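Non-structural protein 2 (Bluetongue virus, PDB 1UTY) binds single-stranded RNA, this chain being the RNA-binding domain of the longer viral protein. Local coordinates at residues A[54-59]-A[68-73]. Residues are numbered along the deposited sequence; the frame is centred on the assembly and turned at random.
Sequences KGYVLN and IQDGQD
Tyr56 reaches from strand 56-59 over the buried face of the curved sheet and overlaps the CG2 branch of Ile68, with its CD2 lying 3.6 Å from Ile68 CG2. Ile68 CG2 meets the ring obliquely at its CD2-CE2 side, Tyr56 CE2 being 3.7 Å from Ile68 CG2. With chi1 of Tyr56 at -62°, CG lies anti to the carbonyl carbon, and the ring extends far enough to bring OH to the turn that ends strand 64-70. There the hydroxyl donates a hydrogen bond of 2.7 Å to OD2 of Asp70, entering on the anti lone pair, remote from OD1. Ring and carboxylate planes stand 75° apart, and the oxygen sits at the ring edge, near its plane. Beyond this, Leu58 adds a looser apolar contact, its CD2 4.2 Å from Ile68 CD1.

The two strands are not paired: their axes come no closer than 10.2 Å, and strands 113-123 and 97-110 separate them in the sheet order. Side chains therefore bridge the gap, and Val101, Cys122 and Ile75 pack around Tyr56 and Ile68. Asp70 and Asp73 bracket a type II' turn, closed by Asp73 N to Asp70 O at 3.1 Å, with Asp70 N returning a bond to Asp73 O at 2.9 Å and Gly71 at positive phi; this tight two-residue turn links strands 64-70 and 73-79 as a beta hairpin.

Asp70 OD2 accepts a hydrogen bond from the phenol and pairs with the ammonium of Lys120. These two donors, set beside an apolar core, would be expected to favour the ionised carboxylate and fix its rotation, tying the hairpin turn to strand 56-59.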
loop_
_atom_site.group_PDB
_atom_site.type_symbol
_atom_site.label_atom_id
_atom_site.label_comp_id
_atom_site.label_asym_id
_atom_site.label_seq_id
_atom_site.Cartn_x
_atom_site.Cartn_y
_atom_site.Cartn_z
ATOM N N LYS A 54 5.146 15.639 -12.577
ATOM C CA LYS A 54 5.086 14.178 -12.551
ATOM C C LYS A 54 5.886 13.569 -11.383
ATOM O O LYS A 54 6.049 12.361 -11.301
ATOM C CB LYS A 54 5.522 13.595 -13.909
ATOM N N GLY A 55 6.370 14.414 -10.475
ATOM C CA GLY A 55 7.095 13.956 -9.302
ATOM C C GLY A 55 6.230 13.529 -8.118
ATOM O O GLY A 55 5.034 13.877 -8.022
ATOM N N TYR A 56 6.852 12.781 -7.213
ATOM C CA TYR A 56 6.214 12.309 -5.984
ATOM C C TYR A 56 6.741 13.124 -4.819
ATOM O O TYR A 56 7.958 13.250 -4.656
ATOM C CB TYR A 56 6.532 10.819 -5.730
ATOM C CG TYR A 56 6.034 9.896 -6.814
ATOM C CD1 TYR A 56 6.702 9.789 -8.039
ATOM C CD2 TYR A 56 4.881 9.144 -6.629
ATOM C CE1 TYR A 56 6.217 8.953 -9.052
ATOM C CE2 TYR A 56 4.402 8.311 -7.622
ATOM C CZ TYR A 56 5.074 8.218 -8.821
ATOM O OH TYR A 56 4.590 7.379 -9.779
ATOM N N VAL A 57 5.842 13.689 -4.025
ATOM C CA VAL A 57 6.245 14.266 -2.758
ATOM C C VAL A 57 5.999 13.198 -1.704
ATOM O O VAL A 57 4.872 12.762 -1.482
ATOM C CB VAL A 57 5.484 15.568 -2.415
ATOM C CG1 VAL A 57 5.773 16.011 -0.993
ATOM C CG2 VAL A 57 5.838 16.672 -3.396
ATOM N N LEU A 58 7.082 12.752 -1.095
ATOM C CA LEU A 58 7.013 11.795 -0.027
ATOM C C LEU A 58 7.246 12.540 1.285
ATOM O O LEU A 58 8.384 12.818 1.678
ATOM C CB LEU A 58 8.049 10.694 -0.249
ATOM C CG LEU A 58 8.083 9.557 0.781
ATOM C CD1 LEU A 58 6.663 8.969 0.998
ATOM C CD2 LEU A 58 9.104 8.487 0.355
ATOM N N ASN A 59 6.138 12.898 1.921
ATOM C CA ASN A 59 6.127 13.535 3.224
ATOM C C ASN A 59 6.252 12.413 4.254
ATOM O O ASN A 59 5.357 11.556 4.365
ATOM C CB ASN A 59 4.811 14.300 3.361
ATOM C CG ASN A 59 4.662 15.060 4.694
ATOM O OD1 ASN A 59 5.432 14.892 5.621
ATOM N ND2 ASN A 59 3.622 15.876 4.781
ATOM N N ILE A 68 5.691 3.521 -2.249
ATOM C CA ILE A 68 4.707 4.333 -2.946
ATOM C C ILE A 68 3.955 3.474 -3.947
ATOM O O ILE A 68 4.568 2.840 -4.789
ATOM C CB ILE A 68 5.360 5.535 -3.641
ATOM C CG1 ILE A 68 5.946 6.495 -2.603
ATOM C CG2 ILE A 68 4.337 6.246 -4.533
ATOM C CD1 ILE A 68 7.063 7.394 -3.140
ATOM N N GLN A 69 2.623 3.457 -3.847
ATOM C CA GLN A 69 1.824 2.633 -4.755
ATOM C C GLN A 69 0.935 3.407 -5.718
ATOM O O GLN A 69 -0.139 3.929 -5.374
ATOM C CB GLN A 69 1.057 1.553 -4.006
ATOM C CG GLN A 69 1.636 0.187 -4.276
ATOM C CD GLN A 69 2.029 -0.528 -3.017
ATOM O OE1 GLN A 69 2.118 0.089 -1.958
ATOM N NE2 GLN A 69 2.253 -1.839 -3.116
ATOM N N ASP A 70 1.418 3.447 -6.947
ATOM C CA ASP A 70 0.824 4.245 -7.986
ATOM C C ASP A 70 0.430 3.331 -9.143
ATOM O O ASP A 70 0.990 3.405 -10.239
ATOM C CB ASP A 70 1.825 5.317 -8.422
ATOM C CG ASP A 70 1.217 6.331 -9.343
ATOM O OD1 ASP A 70 -0.028 6.296 -9.525
ATOM O OD2 ASP A 70 1.917 7.191 -9.937
ATOM N N GLY A 71 -0.547 2.466 -8.884
ATOM C CA GLY A 71 -0.996 1.513 -9.882
ATOM C C GLY A 71 0.069 0.480 -10.160
ATOM O O GLY A 71 0.445 -0.289 -9.264
ATOM N N GLN A 72 0.570 0.484 -11.392
ATOM C CA GLN A 72 1.624 -0.440 -11.806
ATOM C C GLN A 72 3.005 0.044 -11.348
ATOM O O GLN A 72 3.920 -0.760 -11.186
ATOM C CB GLN A 72 1.599 -0.640 -13.330
ATOM N N ASP A 73 3.143 1.357 -11.140
ATOM C CA ASP A 73 4.386 1.965 -10.673
ATOM C C ASP A 73 4.492 1.862 -9.158
ATOM O O ASP A 73 3.702 2.462 -8.423
ATOM C CB ASP A 73 4.465 3.434 -11.095
ATOM C CG ASP A 73 4.613 3.611 -12.590
ATOM O OD1 ASP A 73 5.021 2.659 -13.292
ATOM O OD2 ASP A 73 4.339 4.684 -13.162
#